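Local coordinates for putative carbohydrate binding protein (Pseudomonas aeruginosa, PDB 3QEC) that probably binds carbohydrates, with heparin and suramin among its reported ligands, and may take part in carbohydrate transport and biofilm formation, at residues N27-L32 with N96-F101; T43-A48 with I111-T116. One frame throughout, in Å; residues are numbered along the deposited sequence. Where two conformers were deposited one is given.

Interaction 1. Residues N27-L32 with N96-F101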
ATOM      1  N   ASN A  27      -7.922   2.398 -10.841  1.00 59.38           N
ATOM      2  CA  ASN A  27      -7.888   3.854 -10.599  1.00 59.23           C
ATOM      3  C   ASN A  27      -8.107   4.106  -9.138  1.00 61.43           C
ATOM      4  O   ASN A  27      -8.870   3.391  -8.492  1.00 60.17           O
ATOM      5  CB  ASN A  27      -8.958   4.607 -11.401  1.00 58.60           C
ATOM      6  CG  ASN A  27      -9.005   4.245 -12.852  1.00 88.72           C
ATOM      7  OD1 ASN A  27      -9.856   3.465 -13.291  1.00 90.14           O
ATOM      8  ND2 ASN A  27      -8.094   4.797 -13.623  1.00 81.03           N
ATOM      9  N   GLY A  28      -7.498   5.147  -8.620  1.00 58.51           N
ATOM     10  CA  GLY A  28      -7.709   5.454  -7.222  1.00 57.64           C
ATOM     11  C   GLY A  28      -7.180   6.790  -6.796  1.00 63.25           C
ATOM     12  O   GLY A  28      -6.567   7.508  -7.590  1.00 64.05           O
ATOM     13  N   ASP A  29      -7.404   7.089  -5.515  1.00 60.22           N
ATOM     14  CA  ASP A  29      -7.019   8.322  -4.843  1.00 60.80           C
ATOM     15  C   ASP A  29      -6.378   8.000  -3.524  1.00 63.43           C
ATOM     16  O   ASP A  29      -6.849   7.109  -2.805  1.00 61.97           O
ATOM     17  CB  ASP A  29      -8.245   9.226  -4.641  1.00 63.41           C
ATOM     18  CG  ASP A  29      -8.852   9.717  -5.944  1.00 78.50           C
ATOM     19  OD1 ASP A  29      -8.234  10.586  -6.600  1.00 81.23           O
ATOM     20  OD2 ASP A  29      -9.943   9.236  -6.307  1.00 88.24           O
ATOM     21  N   LEU A  30      -5.267   8.694  -3.224  1.00 60.75           N
ATOM     22  CA  LEU A  30      -4.520   8.525  -1.982  1.00 60.32           C
ATOM     23  C   LEU A  30      -4.591   9.790  -1.136  1.00 66.93           C
ATOM     24  O   LEU A  30      -4.305  10.894  -1.633  1.00 67.84           O
ATOM     25  CB  LEU A  30      -3.046   8.144  -2.259  1.00 59.81           C
ATOM     26  CG  LEU A  30      -2.070   8.202  -1.066  1.00 63.42           C
ATOM     27  CD1 LEU A  30      -2.303   7.051  -0.091  1.00 61.86           C
ATOM     28  CD2 LEU A  30      -0.640   8.205  -1.538  1.00 64.59           C
ATOM     29  N   TYR A  31      -4.974   9.620   0.150  1.00 63.40           N
ATOM     30  CA  TYR A  31      -5.014  10.715   1.127  1.00 64.48           C
ATOM     31  C   TYR A  31      -5.147  10.177   2.545  1.00 66.25           C
ATOM     32  O   TYR A  31      -5.648   9.069   2.754  1.00 63.79           O
ATOM     33  CB  TYR A  31      -6.124  11.750   0.828  1.00 67.21           C
ATOM     34  CG  TYR A  31      -7.536  11.302   1.129  1.00 70.50           C
ATOM     35  CD1 TYR A  31      -8.277  10.582   0.195  1.00 71.60           C
ATOM     36  CD2 TYR A  31      -8.161  11.661   2.322  1.00 73.09           C
ATOM     37  CE1 TYR A  31      -9.595  10.197   0.455  1.00 72.80           C
ATOM     38  CE2 TYR A  31      -9.474  11.275   2.598  1.00 74.27           C
ATOM     39  CZ  TYR A  31     -10.190  10.550   1.658  1.00 84.80           C
ATOM     40  OH  TYR A  31     -11.488  10.194   1.944  1.00 92.88           O
ATOM     41  N   LEU A  32      -4.684  10.972   3.517  1.00 62.69           N
ATOM     42  CA  LEU A  32      -4.799  10.669   4.944  1.00 61.04           C
ATOM     43  C   LEU A  32      -5.300  11.928   5.632  1.00 64.87           C
ATOM     44  O   LEU A  32      -5.348  12.969   4.985  1.00 66.20           O
ATOM     45  CB  LEU A  32      -3.468  10.140   5.535  1.00 60.49           C
ATOM     46  CG  LEU A  32      -3.043   8.704   5.117  1.00 62.26           C
ATOM     47  CD1 LEU A  32      -1.765   8.290   5.815  1.00 62.50           C
ATOM     48  CD2 LEU A  32      -4.137   7.671   5.376  1.00 58.48           C
ATOM     49  N   ASN A  96      -2.711  15.553  -7.810  1.00 76.95           N
ATOM     50  CA  ASN A  96      -3.999  15.522  -7.107  1.00 75.19           C
ATOM     51  C   ASN A  96      -4.212  14.232  -6.315  1.00 75.50           C
ATOM     52  O   ASN A  96      -5.330  13.971  -5.860  1.00 76.36           O
ATOM     53  CB  ASN A  96      -5.146  15.727  -8.090  1.00 75.99           C
ATOM     54  CG  ASN A  96      -5.210  17.129  -8.631  1.00105.64           C
ATOM     55  OD1 ASN A  96      -4.843  17.377  -9.781  1.00102.01           O
ATOM     56  ND2 ASN A  96      -5.675  18.078  -7.813  1.00 99.05           N
ATOM     57  N   GLY A  97      -3.148  13.457  -6.135  1.00 68.16           N
ATOM     58  CA  GLY A  97      -3.189  12.204  -5.390  1.00 65.03           C
ATOM     59  C   GLY A  97      -3.818  11.036  -6.129  1.00 66.45           C
ATOM     60  O   GLY A  97      -4.118  10.010  -5.509  1.00 63.86           O
ATOM     61  N   ARG A  98      -4.018  11.174  -7.456  1.00 63.41           N
ATOM     62  CA  ARG A  98      -4.624  10.133  -8.285  1.00 62.36           C
ATOM     63  C   ARG A  98      -3.550   9.217  -8.833  1.00 65.39           C
ATOM     64  O   ARG A  98      -2.509   9.700  -9.276  1.00 65.42           O
ATOM     65  CB  ARG A  98      -5.460  10.716  -9.452  1.00 65.57           C
ATOM     66  CG  ARG A  98      -6.366  11.899  -9.077  1.00 83.36           C
ATOM     67  CD  ARG A  98      -7.205  12.385 -10.246  1.00 99.48           C
ATOM     68  NE  ARG A  98      -7.161  13.844 -10.394  1.00117.48           N
ATOM     69  CZ  ARG A  98      -6.426  14.494 -11.297  1.00133.95           C
ATOM     70  NH1 ARG A  98      -5.668  13.822 -12.157  1.00113.65           N
ATOM     71  NH2 ARG A  98      -6.454  15.819 -11.356  1.00126.24           N
ATOM     72  N   PHE A  99      -3.802   7.893  -8.789  1.00 60.74           N
ATOM     73  CA  PHE A  99      -2.918   6.857  -9.325  1.00 59.29           C
ATOM     74  C   PHE A  99      -3.684   5.965 -10.308  1.00 63.67           C
ATOM     75  O   PHE A  99      -4.913   5.883 -10.241  1.00 63.44           O
ATOM     76  CB  PHE A  99      -2.296   6.011  -8.200  1.00 58.89           C
ATOM     77  CG  PHE A  99      -3.274   5.281  -7.306  1.00 58.18           C
ATOM     78  CD1 PHE A  99      -3.824   4.059  -7.696  1.00 58.40           C
ATOM     79  CD2 PHE A  99      -3.605   5.788  -6.049  1.00 58.94           C
ATOM     80  CE1 PHE A  99      -4.726   3.385  -6.871  1.00 57.59           C
ATOM     81  CE2 PHE A  99      -4.494   5.104  -5.213  1.00 59.85           C
ATOM     82  CZ  PHE A  99      -5.045   3.903  -5.627  1.00 56.90           C
ATOM     83  N   ASP A 100      -2.953   5.292 -11.208  1.00 60.86           N
ATOM     84  CA  ASP A 100      -3.517   4.410 -12.227  0.50 60.32           C
ATOM     85  C   ASP A 100      -2.591   3.215 -12.469  1.00 63.11           C
ATOM     86  O   ASP A 100      -1.373   3.388 -12.476  1.00 62.71           O
ATOM     87  CB  ASP A 100      -3.740   5.185 -13.553  0.50 63.76           C
ATOM     88  CG  ASP A 100      -4.609   6.426 -13.431  0.50 74.46           C
ATOM     89  OD1 ASP A 100      -5.846   6.291 -13.489  0.50 75.99           O
ATOM     90  OD2 ASP A 100      -4.048   7.528 -13.234  0.50 77.99           O
ATOM     91  N   PHE A 101      -3.162   2.022 -12.689  1.00 58.22           N
ATOM     92  CA  PHE A 101      -2.455   0.792 -13.028  1.00 56.90           C
ATOM     93  C   PHE A 101      -3.087   0.228 -14.275  1.00 62.06           C
ATOM     94  O   PHE A 101      -4.304   0.336 -14.441  1.00 62.00           O
ATOM     95  CB  PHE A 101      -2.504  -0.241 -11.897  1.00 56.98           C
ATOM     96  CG  PHE A 101      -1.720   0.075 -10.646  1.00 57.56           C
ATOM     97  CD1 PHE A 101      -2.312   0.774  -9.592  1.00 58.78           C
ATOM     98  CD2 PHE A 101      -0.422  -0.404 -10.479  1.00 58.91           C
ATOM     99  CE1 PHE A 101      -1.601   1.033  -8.411  1.00 59.16           C
ATOM    100  CE2 PHE A 101       0.289  -0.149  -9.295  1.00 61.59           C
ATOM    101  CZ  PHE A 101      -0.304   0.573  -8.269  1.00 58.94           C
TER

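Interaction 2. Residues T43-A48 with I111-T116. With PEG (di(hydroxyethyl)ether), chain F.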
ATOM      1  N   THR A  43       0.621  13.426  -2.982  1.00 69.62           N
ATOM      2  CA  THR A  43       1.090  13.829  -4.302  1.00 70.55           C
ATOM      3  C   THR A  43       2.496  13.282  -4.569  1.00 75.25           C
ATOM      4  O   THR A  43       3.315  13.247  -3.653  1.00 75.87           O
ATOM      5  CB  THR A  43       1.036  15.353  -4.439  1.00 77.25           C
ATOM      6  OG1 THR A  43       1.984  15.945  -3.547  1.00 78.00           O
ATOM      7  CG2 THR A  43      -0.358  15.915  -4.174  1.00 72.32           C
ATOM      8  N   ASN A  44       2.764  12.841  -5.824  1.00 70.93           N
ATOM      9  CA  ASN A  44       4.043  12.278  -6.287  1.00 70.74           C
ATOM     10  C   ASN A  44       4.574  11.194  -5.299  1.00 73.12           C
ATOM     11  O   ASN A  44       5.766  11.115  -5.017  1.00 73.73           O
ATOM     12  CB  ASN A  44       5.061  13.404  -6.529  1.00 71.85           C
ATOM     13  CG  ASN A  44       6.269  13.023  -7.347  1.00104.62           C
ATOM     14  OD1 ASN A  44       7.407  13.304  -6.954  1.00102.40           O
ATOM     15  ND2 ASN A  44       6.060  12.415  -8.518  1.00 97.65           N
ATOM     16  N   THR A  45       3.654  10.345  -4.814  1.00 67.76           N
ATOM     17  CA  THR A  45       3.881   9.277  -3.839  1.00 66.04           C
ATOM     18  C   THR A  45       3.744   7.917  -4.516  1.00 68.10           C
ATOM     19  O   THR A  45       2.810   7.712  -5.295  1.00 66.14           O
ATOM     20  CB  THR A  45       2.882   9.442  -2.669  1.00 70.69           C
ATOM     21  OG1 THR A  45       3.079  10.732  -2.086  1.00 74.66           O
ATOM     22  CG2 THR A  45       3.042   8.387  -1.598  1.00 65.07           C
ATOM     23  N   LYS A  46       4.688   6.995  -4.218  1.00 64.21           N
ATOM     24  CA  LYS A  46       4.690   5.646  -4.769  1.00 62.65           C
ATOM     25  C   LYS A  46       3.603   4.789  -4.116  1.00 65.56           C
ATOM     26  O   LYS A  46       3.395   4.859  -2.900  1.00 65.67           O
ATOM     27  CB  LYS A  46       6.070   4.986  -4.622  1.00 64.85           C
ATOM     28  CG  LYS A  46       7.063   5.476  -5.661  1.00 80.59           C
ATOM     29  CD  LYS A  46       8.399   4.758  -5.564  1.00 92.79           C
ATOM     30  CE  LYS A  46       9.421   5.322  -6.523  1.00104.37           C
ATOM     31  NZ  LYS A  46      10.717   4.595  -6.446  1.00116.25           N
ATOM     32  N   VAL A  47       2.889   4.016  -4.951  1.00 61.39           N
ATOM     33  CA  VAL A  47       1.806   3.085  -4.580  1.00 59.37           C
ATOM     34  C   VAL A  47       2.198   1.695  -5.104  1.00 61.62           C
ATOM     35  O   VAL A  47       2.580   1.568  -6.261  1.00 62.23           O
ATOM     36  CB  VAL A  47       0.404   3.550  -5.110  1.00 61.42           C
ATOM     37  CG1 VAL A  47      -0.689   2.547  -4.762  1.00 59.39           C
ATOM     38  CG2 VAL A  47       0.039   4.932  -4.582  1.00 61.51           C
ATOM     39  N   ALA A  48       2.144   0.680  -4.247  1.00 57.09           N
ATOM     40  CA  ALA A  48       2.484  -0.705  -4.584  1.00 55.62           C
ATOM     41  C   ALA A  48       1.232  -1.572  -4.706  1.00 57.66           C
ATOM     42  O   ALA A  48       0.287  -1.429  -3.920  1.00 55.66           O
ATOM     43  CB  ALA A  48       3.414  -1.293  -3.528  1.00 56.05           C
ATOM     44  N   ILE A 111      -3.032  -3.321  -2.048  1.00 53.11           N
ATOM     45  CA  ILE A 111      -2.685  -2.025  -2.647  1.00 52.37           C
ATOM     46  C   ILE A 111      -2.223  -1.186  -1.429  1.00 56.74           C
ATOM     47  O   ILE A 111      -2.937  -1.123  -0.422  1.00 58.00           O
ATOM     48  CB  ILE A 111      -3.813  -1.440  -3.537  1.00 54.33           C
ATOM     49  CG1 ILE A 111      -3.330  -0.214  -4.351  1.00 54.66           C
ATOM     50  CG2 ILE A 111      -5.147  -1.219  -2.776  1.00 54.37           C
ATOM     51  CD1 ILE A 111      -4.254   0.137  -5.543  1.00 54.78           C
ATOM     52  N   SER A 112      -0.970  -0.718  -1.450  1.00 52.39           N
ATOM     53  CA  SER A 112      -0.330  -0.108  -0.289  1.00 52.71           C
ATOM     54  C   SER A 112       0.531   1.113  -0.618  1.00 57.69           C
ATOM     55  O   SER A 112       1.222   1.134  -1.641  1.00 57.88           O
ATOM     56  CB  SER A 112       0.559  -1.157   0.390  1.00 56.00           C
ATOM     57  OG  SER A 112       1.016  -0.744   1.669  1.00 65.62           O
ATOM     58  N   SER A 113       0.542   2.096   0.306  1.00 54.29           N
ATOM     59  CA  SER A 113       1.328   3.328   0.200  1.00 55.08           C
ATOM     60  C   SER A 113       1.750   3.854   1.583  1.00 61.50           C
ATOM     61  O   SER A 113       1.268   3.365   2.612  1.00 61.75           O
ATOM     62  CB  SER A 113       0.545   4.405  -0.545  1.00 57.37           C
ATOM     63  OG  SER A 113       1.413   5.430  -1.002  1.00 64.17           O
ATOM     64  N   GLU A 114       2.670   4.832   1.594  1.00 59.08           N
ATOM     65  CA  GLU A 114       3.157   5.505   2.794  1.00 60.30           C
ATOM     66  C   GLU A 114       3.118   7.011   2.548  1.00 65.79           C
ATOM     67  O   GLU A 114       3.740   7.516   1.613  1.00 66.18           O
ATOM     68  CB  GLU A 114       4.564   5.023   3.182  1.00 62.43           C
ATOM     69  CG  GLU A 114       5.156   5.729   4.395  1.00 73.30           C
ATOM     70  CD  GLU A 114       6.270   5.014   5.139  1.00 97.22           C
ATOM     71  OE1 GLU A 114       6.570   3.844   4.814  1.00 95.23           O
ATOM     72  OE2 GLU A 114       6.810   5.614   6.093  1.00 99.97           O
ATOM     73  N   LEU A 115       2.355   7.718   3.374  1.00 62.70           N
ATOM     74  CA  LEU A 115       2.200   9.154   3.262  1.00 62.91           C
ATOM     75  C   LEU A 115       2.413   9.796   4.633  1.00 69.25           C
ATOM     76  O   LEU A 115       1.635   9.574   5.560  1.00 69.95           O
ATOM     77  CB  LEU A 115       0.813   9.484   2.666  1.00 61.55           C
ATOM     78  CG  LEU A 115       0.367  10.941   2.638  1.00 66.21           C
ATOM     79  CD1 LEU A 115       1.300  11.808   1.781  1.00 66.87           C
ATOM     80  CD2 LEU A 115      -1.057  11.037   2.171  1.00 67.37           C
ATOM     81  N   THR A 116       3.503  10.560   4.761  1.00 67.18           N
ATOM     82  CA  THR A 116       3.855  11.272   5.987  1.00 68.09           C
ATOM     83  C   THR A 116       4.136  12.749   5.662  1.00 73.46           C
ATOM     84  O   THR A 116       4.492  13.089   4.533  1.00 73.93           O
ATOM     85  CB  THR A 116       5.031  10.597   6.735  1.00 73.53           C
ATOM     86  OG1 THR A 116       6.217  10.687   5.957  1.00 77.25           O
ATOM     87  CG2 THR A 116       4.757   9.136   7.082  1.00 65.97           C
TER
HETATM   88  C1  PEG F 204       5.188  10.955   0.410  0.80 78.35           C
HETATM   89  O1  PEG F 204       4.565  12.076  -0.229  0.80 81.18           O
HETATM   90  C2  PEG F 204       5.394  11.100   1.902  0.80 78.40           C
HETATM   91  O2  PEG F 204       5.688   9.843   2.506  0.80 79.75           O
HETATM   92  C3  PEG F 204       7.063   9.629   2.929  0.80 80.64           C
HETATM   93  C4  PEG F 204       7.536   8.188   2.725  0.80 79.55           C
HETATM   94  O4  PEG F 204       7.218   7.644   1.416  0.80 82.92           O

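Interaction 1. Residues N27-L32 with N96-F101
Strand 27-32 and the strand that begins at Arg-98 run antiparallel; the axes of the paired segments approach to 4.8 Å and their directions differ by 144°. Gly-28 and Phe-99 form the hydrogen-bonded pair, Gly-28 N giving to Phe-99 O and Phe-99 N giving to Gly-28 O. A further backbone bond, 2.9 Å from Leu-30 N to Gly-97 O, carries the pairing into the turn that precedes the second strand. In the mixed sheet to which both belong, strand 24-33 also pairs in parallel with 146-148.

The Phe-99 ring folds back over the neighbouring strand. Its CG sits between the backbone N and the carbonyl carbon (chi1 59°), which swings the ring across Gly-28 and lays one face on the glycine backbone: Gly-28 CA lies 3.7 Å from the ring centroid, close to the ring normal, in a CH-pi contact. Phe-99 CE2 continues along the chain to within 3.5 Å of Asp-29 N and grazes Leu-30 CB. The ring also packs against Ile-111 and Val-47 of the other sheet.

On the other face of the sheet the partners are polar. In the conformer described, Asn-27 ND2 can donate to Asp-100 OD1 (2.7 Å). Next to this pair, the Asp-29 and Arg-98 side chains run alongside each other off the same face, but only the aliphatic part of the arginine touches, Arg-98 CG coming 3.4 Å from Asp-29 OD1. Their charged ends are engaged elsewhere.

The pairing therefore has two unlike sides: an aromatic ring seated on bare glycine backbone faces the interior of the fold, and on the outer side lie Asn-27, Asp-29, Arg-98 and Asp-100, with the charges of Asp-29 and Arg-98 paired with Lys-145 and Asp-94.

Interaction 2. Residues T43-A48 with I111-T116
Ala-48 N donates to Ser-112 O at 2.8 Å in an almost straight bond (176°), and Ser-112 N returns one to Ala-48 O, making an antiparallel hydrogen-bonded pair. Just before this regular backbone pairing begins, Ser-113 turns its hydroxyl across the gap and gives its proton to Lys-46 O at 2.8 Å. Thr-45 reaches the same strand with its methyl: the chi1 of -59° to OG1 leaves CG2 anti to the backbone N, 3.4 Å from both Ser-113 OG and Glu-114 O.

The pairing joins the two middle strands of a four-stranded antiparallel sheet, in which strand 89-92 flanks 46-51 and strand 125-138 flanks 107-120; on the latter side Ser-112 OG bonds Thr-133.

Val-47 and Ser-113 face the interior. Val-47 CG2 rests against the serine side chain, whereas CG1 slants across Ile-111 to meet its CG1 at 3.8 Å, and Phe-99 and Phe-101 of strand 98-104 pack on both Val-47 and Ile-111.

At the opposite end, where the loop has parted from the strand, a bound di(hydroxyethyl)ether bridges the two segments. Thr-45 OG1 receives a 2.7 Å hydrogen bond from O1 of the ether and itself donates to Thr-43 O within its own loop, from well above the carbonyl plane. The ether O2 accepts a bond from Thr-116 N at 3.2 Å, and its O4 makes a weak one to Glu-114 O. The molecule probably came from the crystallisation liquor.

In the fold
The two contacts lie about 9 Å apart between centres and belong to different sheets that pack face to face: residues 27-32 with 96-101 in the mixed sheet, 43-48 with 111-116 in the antiparallel one. Their inner faces meet directly, Phe-99 CE1 lying 3.5 Å from Ile-111 CD1 and Leu-30 CD2 reaching Ser-113 OG. Along the chain their segments alternate, and the second segments of the two contacts lie on consecutive strands. Interaction 2 lies nearer the centre of the molecule, yet both combine buried and exposed residues, with charged ones at the surface; those of interaction 1 include salt bridges to Lys-145 and Asp-94. Aromatic-on-glycine packing characterises interaction 1, serine and threonine hydroxyls interaction 2.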